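Local coordinates for protein macrolide 2'-phosphotransferase MphH (Brachybacterium faecium, PDB 5UXD) that probably inactivates macrolide antibiotics by transferring a phosphate group to their 2'-hydroxyl, and binds azithromycin in this crystal, at residues A[15-20]-A[87-92]; A[47-52]-A[91-96]. One frame throughout, in Å; residues are numbered along the deposited sequence.

Contact 1: residues A[15-20]-A[87-92]; sequences ARHGLD and TSELIA
His17 faces Leu90 with their CA atoms 8.3 Å apart, and Leu19 faces Ala92 at 8.9 Å, so the two backbones stay apart and side chains fill the gap. Residues 15-20 end helix 7-16 in a Schellman motif, with Gly18 at positive phi as its C-prime residue. Residues 87-92 turn into strand 91-94. The His17 imidazole reaches into this turn. Its NE2 donates to Glu89 OE2 at 2.5 Å, a short bond. OE2 is met on its anti side, and the ring and carboxylate planes are 71° apart. Glu89 has CG between its backbone N and carbonyl carbon (chi1 58°), and the rest of its chain runs extended to the imidazole. Arg16 bends at chi3 and brings NH1 to the same carboxylate in a salt bridge, 3.2 Å from OE1. Its hydrogen bonds to both oxygens are weak. Leu90 CD2 lies 4.0 Å from His17 CD2, obliquely to the ring. Deeper in, Leu19 CD2 packs on Ala92 CB. One carboxylate thus joins the helix end to the strand turn, and the nearby Glu89 and Arg16 charges would probably influence the protonation of His17 in opposite senses.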
loop_
_atom_site.group_PDB
_atom_site.type_symbol
_atom_site.label_atom_id
_atom_site.label_comp_id
_atom_site.label_asym_id
_atom_site.label_seq_id
_atom_site.Cartn_x
_atom_site.Cartn_y
_atom_site.Cartn_z
ATOM N N ALA A 15 -12.352 -24.653 10.987
ATOM C CA ALA A 15 -13.288 -25.193 11.964
ATOM C C ALA A 15 -12.732 -25.081 13.378
ATOM O O ALA A 15 -13.451 -24.698 14.306
ATOM C CB ALA A 15 -13.606 -26.655 11.636
ATOM N N ARG A 16 -11.445 -25.388 13.558
ATOM C CA ARG A 16 -10.871 -25.340 14.897
ATOM C C ARG A 16 -10.758 -23.913 15.430
ATOM O O ARG A 16 -10.527 -23.733 16.631
ATOM C CB ARG A 16 -9.509 -26.040 14.912
ATOM C CG ARG A 16 -8.354 -25.215 14.380
ATOM C CD ARG A 16 -7.030 -25.971 14.522
ATOM N NE ARG A 16 -6.991 -27.129 13.638
ATOM C CZ ARG A 16 -6.116 -27.300 12.648
ATOM N NH1 ARG A 16 -5.176 -26.393 12.411
ATOM N NH2 ARG A 16 -6.179 -28.389 11.893
ATOM N N HIS A 17 -10.957 -22.904 14.583
ATOM C CA HIS A 17 -11.008 -21.518 15.033
ATOM C C HIS A 17 -12.428 -20.957 15.038
ATOM O O HIS A 17 -12.614 -19.738 15.118
ATOM C CB HIS A 17 -10.068 -20.675 14.177
ATOM C CG HIS A 17 -8.631 -20.989 14.422
ATOM N ND1 HIS A 17 -7.929 -20.448 15.476
ATOM C CD2 HIS A 17 -7.781 -21.829 13.789
ATOM C CE1 HIS A 17 -6.692 -20.918 15.464
ATOM N NE2 HIS A 17 -6.578 -21.764 14.454
ATOM N N GLY A 18 -13.431 -21.827 14.988
ATOM C CA GLY A 18 -14.818 -21.415 15.070
ATOM C C GLY A 18 -15.468 -20.999 13.772
ATOM O O GLY A 18 -16.592 -20.485 13.810
ATOM N N LEU A 19 -14.816 -21.209 12.623
ATOM C CA LEU A 19 -15.348 -20.771 11.332
ATOM C C LEU A 19 -15.718 -21.994 10.490
ATOM O O LEU A 19 -14.843 -22.750 10.056
ATOM C CB LEU A 19 -14.342 -19.861 10.623
ATOM C CG LEU A 19 -14.774 -19.300 9.277
ATOM C CD1 LEU A 19 -15.985 -18.413 9.464
ATOM C CD2 LEU A 19 -13.612 -18.508 8.644
ATOM N N ASP A 20 -17.020 -22.159 10.262
ATOM C CA ASP A 20 -17.582 -23.318 9.577
ATOM C C ASP A 20 -17.863 -22.924 8.131
ATOM O O ASP A 20 -18.752 -22.106 7.871
ATOM C CB ASP A 20 -18.854 -23.793 10.277
ATOM C CG ASP A 20 -18.613 -24.192 11.736
ATOM O OD1 ASP A 20 -17.527 -24.736 12.038
ATOM O OD2 ASP A 20 -19.521 -23.980 12.573
ATOM N N THR A 87 -4.330 -15.416 14.518
ATOM C CA THR A 87 -3.498 -16.380 15.231
ATOM C C THR A 87 -2.263 -16.688 14.395
ATOM O O THR A 87 -2.137 -16.242 13.254
ATOM C CB THR A 87 -4.252 -17.695 15.530
ATOM O OG1 THR A 87 -4.462 -18.404 14.303
ATOM C CG2 THR A 87 -5.602 -17.430 16.197
ATOM N N SER A 88 -1.366 -17.500 14.965
ATOM C CA SER A 88 -0.149 -17.900 14.261
ATOM C C SER A 88 -0.453 -18.643 12.966
ATOM O O SER A 88 0.311 -18.544 11.998
ATOM C CB SER A 88 0.713 -18.786 15.167
ATOM O OG SER A 88 1.266 -18.053 16.240
ATOM N N GLU A 89 -1.531 -19.443 12.946
ATOM C CA GLU A 89 -1.861 -20.295 11.809
ATOM C C GLU A 89 -3.017 -19.777 10.960
ATOM O O GLU A 89 -3.264 -20.336 9.885
ATOM C CB GLU A 89 -2.183 -21.731 12.275
ATOM C CG GLU A 89 -3.328 -21.861 13.281
ATOM C CD GLU A 89 -3.712 -23.319 13.585
ATOM O OE1 GLU A 89 -2.980 -24.251 13.178
ATOM O OE2 GLU A 89 -4.758 -23.535 14.227
ATOM N N LEU A 90 -3.710 -18.714 11.373
ATOM C CA LEU A 90 -4.826 -18.271 10.540
ATOM C C LEU A 90 -5.268 -16.874 10.928
ATOM O O LEU A 90 -5.561 -16.614 12.099
ATOM C CB LEU A 90 -6.014 -19.233 10.649
ATOM C CG LEU A 90 -7.324 -18.779 9.986
ATOM C CD1 LEU A 90 -7.208 -18.875 8.463
ATOM C CD2 LEU A 90 -8.512 -19.596 10.503
ATOM N N ILE A 91 -5.396 -16.049 9.895
ATOM C CA ILE A 91 -6.010 -14.731 9.965
ATOM C C ILE A 91 -7.235 -14.757 9.056
ATOM O O ILE A 91 -7.133 -15.156 7.893
ATOM C CB ILE A 91 -5.011 -13.633 9.543
ATOM C CG1 ILE A 91 -3.851 -13.564 10.550
ATOM C CG2 ILE A 91 -5.720 -12.270 9.331
ATOM C CD1 ILE A 91 -2.582 -12.845 10.021
ATOM N N ALA A 92 -8.396 -14.364 9.582
ATOM C CA ALA A 92 -9.620 -14.475 8.792
ATOM C C ALA A 92 -10.492 -13.243 8.966
ATOM O O ALA A 92 -10.635 -12.730 10.078
ATOM C CB ALA A 92 -10.430 -15.716 9.171
#

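Contact 2: residues A[47-52]-A[91-96]; sequences DWVLRL and IAYPLL
The Tyr93 ring overlaps Val49, whose CB stands over one face, 4.0 Å from the ring centroid and offset toward the rim, in a CH-pi contact. Tyr93 CG sits between its own backbone N and carbonyl carbon (chi1 53°), and the ring lies side by side with Val49. Val49 CG1 also touches Tyr93 OH at 3.6 Å. Arg51 comes to the ring from another direction: its CD meets the edge at CE1, 3.6 Å away, near the ring plane. Arg51 CB packs on Ile91 CB, on the same face of the sheet as Val49 and Tyr93. Arg51, Tyr93 and Leu96 bind GDP in another crystal structure of the protein, so the packing of Arg51 and Tyr93 probably shapes part of the nucleotide site, with Leu96 just beyond it. Trp48 is placed differently. Its CB points away from strand 91-94, but the indole folds back. Pro94 CD lies over the face of its six-membered ring, 26° off the normal, and the Ala92 carbonyl carbon lies at its edge. At the end of the pairing, the Leu95 side chain crosses that of Val49 at about a right angle, CD1 to CG2 3.7 Å.

The backbones run antiparallel at 158°. Val49 with Tyr93 and Arg51 with Ile91 are hydrogen-bonded pairs, each with two N-H to O bonds, such as Arg51 N to Ile91 O at 2.7 Å. Leu95 N extends the pattern to Asp47 O at 2.9 Å, but approaches from above the carbonyl plane. The Asp47 carboxylate turns to a salt bridge with Arg41.

Strand 47-53 lies between strands 35-42 and 91-94. Strand 91-94 pairs on with 85-86 through Ala92 and Ile85. Leu50 and Leu52 pack on helix 7-16, while Arg51 makes a cation-pi contact with Phe35 and Tyr93 meets the ring of Trp83.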
loop_
_atom_site.group_PDB
_atom_site.type_symbol
_atom_site.label_atom_id
_atom_site.label_comp_id
_atom_site.label_asym_id
_atom_site.label_seq_id
_atom_site.Cartn_x
_atom_site.Cartn_y
_atom_site.Cartn_z
ATOM N N ASP A 47 -19.345 -14.311 3.121
ATOM C CA ASP A 47 -18.096 -14.535 2.402
ATOM C C ASP A 47 -16.900 -14.184 3.279
ATOM O O ASP A 47 -16.900 -13.161 3.969
ATOM C CB ASP A 47 -18.047 -13.703 1.119
ATOM C CG ASP A 47 -19.067 -14.152 0.093
ATOM O OD1 ASP A 47 -19.703 -13.278 -0.533
ATOM O OD2 ASP A 47 -19.234 -15.376 -0.088
ATOM N N TRP A 48 -15.863 -15.025 3.216
ATOM C CA TRP A 48 -14.706 -14.916 4.090
ATOM C C TRP A 48 -13.419 -14.952 3.279
ATOM O O TRP A 48 -13.353 -15.567 2.209
ATOM C CB TRP A 48 -14.694 -16.054 5.132
ATOM C CG TRP A 48 -15.628 -15.809 6.276
ATOM C CD1 TRP A 48 -16.963 -16.085 6.323
ATOM C CD2 TRP A 48 -15.293 -15.206 7.538
ATOM N NE1 TRP A 48 -17.479 -15.696 7.538
ATOM C CE2 TRP A 48 -16.475 -15.150 8.296
ATOM C CE3 TRP A 48 -14.109 -14.702 8.087
ATOM C CZ2 TRP A 48 -16.510 -14.630 9.588
ATOM C CZ3 TRP A 48 -14.139 -14.185 9.373
ATOM C CH2 TRP A 48 -15.337 -14.150 10.107
ATOM N N VAL A 49 -12.399 -14.279 3.804
ATOM C CA VAL A 49 -11.024 -14.374 3.325
ATOM C C VAL A 49 -10.181 -15.006 4.426
ATOM O O VAL A 49 -10.295 -14.636 5.603
ATOM C CB VAL A 49 -10.465 -12.988 2.943
ATOM C CG1 VAL A 49 -9.036 -13.107 2.402
ATOM C CG2 VAL A 49 -11.379 -12.308 1.928
ATOM N N LEU A 50 -9.335 -15.957 4.045
ATOM C CA LEU A 50 -8.428 -16.616 4.973
ATOM C C LEU A 50 -6.999 -16.335 4.533
ATOM O O LEU A 50 -6.671 -16.479 3.353
ATOM C CB LEU A 50 -8.695 -18.124 5.030
ATOM C CG LEU A 50 -9.994 -18.523 5.736
ATOM C CD1 LEU A 50 -11.206 -18.360 4.809
ATOM C CD2 LEU A 50 -9.912 -19.951 6.262
ATOM N N ARG A 51 -6.159 -15.908 5.478
ATOM C CA ARG A 51 -4.740 -15.684 5.220
ATOM C C ARG A 51 -3.947 -16.672 6.058
ATOM O O ARG A 51 -4.081 -16.688 7.286
ATOM C CB ARG A 51 -4.319 -14.246 5.545
ATOM C CG ARG A 51 -5.119 -13.189 4.817
ATOM C CD ARG A 51 -4.717 -11.795 5.302
ATOM N NE ARG A 51 -3.388 -11.409 4.841
ATOM C CZ ARG A 51 -2.571 -10.591 5.504
ATOM N NH1 ARG A 51 -2.934 -10.083 6.672
ATOM N NH2 ARG A 51 -1.384 -10.288 4.999
ATOM N N LEU A 52 -3.139 -17.505 5.398
ATOM C CA LEU A 52 -2.374 -18.533 6.098
ATOM C C LEU A 52 -0.895 -18.172 6.108
ATOM O O LEU A 52 -0.249 -18.215 5.051
ATOM C CB LEU A 52 -2.584 -19.897 5.441
ATOM C CG LEU A 52 -3.910 -20.596 5.772
ATOM C CD1 LEU A 52 -5.097 -19.936 5.078
ATOM C CD2 LEU A 52 -3.803 -22.048 5.378
ATOM N N ILE A 91 -5.396 -16.049 9.895
ATOM C CA ILE A 91 -6.010 -14.731 9.965
ATOM C C ILE A 91 -7.235 -14.757 9.056
ATOM O O ILE A 91 -7.133 -15.156 7.893
ATOM C CB ILE A 91 -5.011 -13.633 9.543
ATOM C CG1 ILE A 91 -3.851 -13.564 10.550
ATOM C CG2 ILE A 91 -5.720 -12.270 9.331
ATOM C CD1 ILE A 91 -2.582 -12.845 10.021
ATOM N N ALA A 92 -8.396 -14.364 9.582
ATOM C CA ALA A 92 -9.620 -14.475 8.792
ATOM C C ALA A 92 -10.492 -13.243 8.966
ATOM O O ALA A 92 -10.635 -12.730 10.078
ATOM C CB ALA A 92 -10.430 -15.716 9.171
ATOM N N TYR A 93 -11.111 -12.790 7.878
ATOM C CA TYR A 93 -11.983 -11.627 7.980
ATOM C C TYR A 93 -13.047 -11.684 6.894
ATOM O O TYR A 93 -12.839 -12.299 5.846
ATOM C CB TYR A 93 -11.179 -10.321 7.885
ATOM C CG TYR A 93 -10.272 -10.220 6.682
ATOM C CD1 TYR A 93 -8.965 -10.690 6.733
ATOM C CD2 TYR A 93 -10.721 -9.642 5.498
ATOM C CE1 TYR A 93 -8.134 -10.594 5.634
ATOM C CE2 TYR A 93 -9.895 -9.544 4.398
ATOM C CZ TYR A 93 -8.604 -10.024 4.474
ATOM O OH TYR A 93 -7.775 -9.927 3.385
ATOM N N PRO A 94 -14.196 -11.041 7.114
ATOM C CA PRO A 94 -15.224 -10.990 6.067
ATOM C C PRO A 94 -14.714 -10.309 4.806
ATOM O O PRO A 94 -13.976 -9.319 4.859
ATOM C CB PRO A 94 -16.357 -10.187 6.719
ATOM C CG PRO A 94 -16.166 -10.384 8.196
ATOM C CD PRO A 94 -14.671 -10.486 8.395
ATOM N N LEU A 95 -15.122 -10.857 3.657
ATOM C CA LEU A 95 -14.812 -10.247 2.374
ATOM C C LEU A 95 -15.408 -8.847 2.305
ATOM O O LEU A 95 -16.578 -8.631 2.642
ATOM C CB LEU A 95 -15.356 -11.116 1.235
ATOM C CG LEU A 95 -15.079 -10.622 -0.190
ATOM C CD1 LEU A 95 -13.617 -10.828 -0.550
ATOM C CD2 LEU A 95 -15.985 -11.321 -1.206
ATOM N N LEU A 96 -14.604 -7.907 1.903
ATOM C CA LEU A 96 -15.093 -6.550 1.741
ATOM C C LEU A 96 -15.851 -6.396 0.423
ATOM O O LEU A 96 -15.500 -7.020 -0.579
ATOM C CB LEU A 96 -13.926 -5.579 1.793
ATOM C CG LEU A 96 -13.326 -5.551 3.201
ATOM C CD1 LEU A 96 -12.220 -4.537 3.314
ATOM C CD2 LEU A 96 -14.436 -5.249 4.202
#

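Both contacts use strand 91-94 and share Ile91 and Ala92, yet they differ in kind. Contact 2 is pairing within the antiparallel sheet, dominated by backbone hydrogen bonds with apolar and aromatic packing around them. Contact 1 joins the end of helix 7-16 to the turn before the strand, farther from the chain centre. Both are partly buried. In contact 1 the polar groups of Arg16, His17 and Glu89 lie toward the outside, while Leu19, Leu90 and Ala92 are buried. The two meet at this apolar part: Leu19 CD1 packs on Trp48 CE2 at 3.5 Å. The helix thus lies on the Leu50 and Ala92 face, and the nucleotide-binding side chains Arg51 and Tyr93 occupy the other.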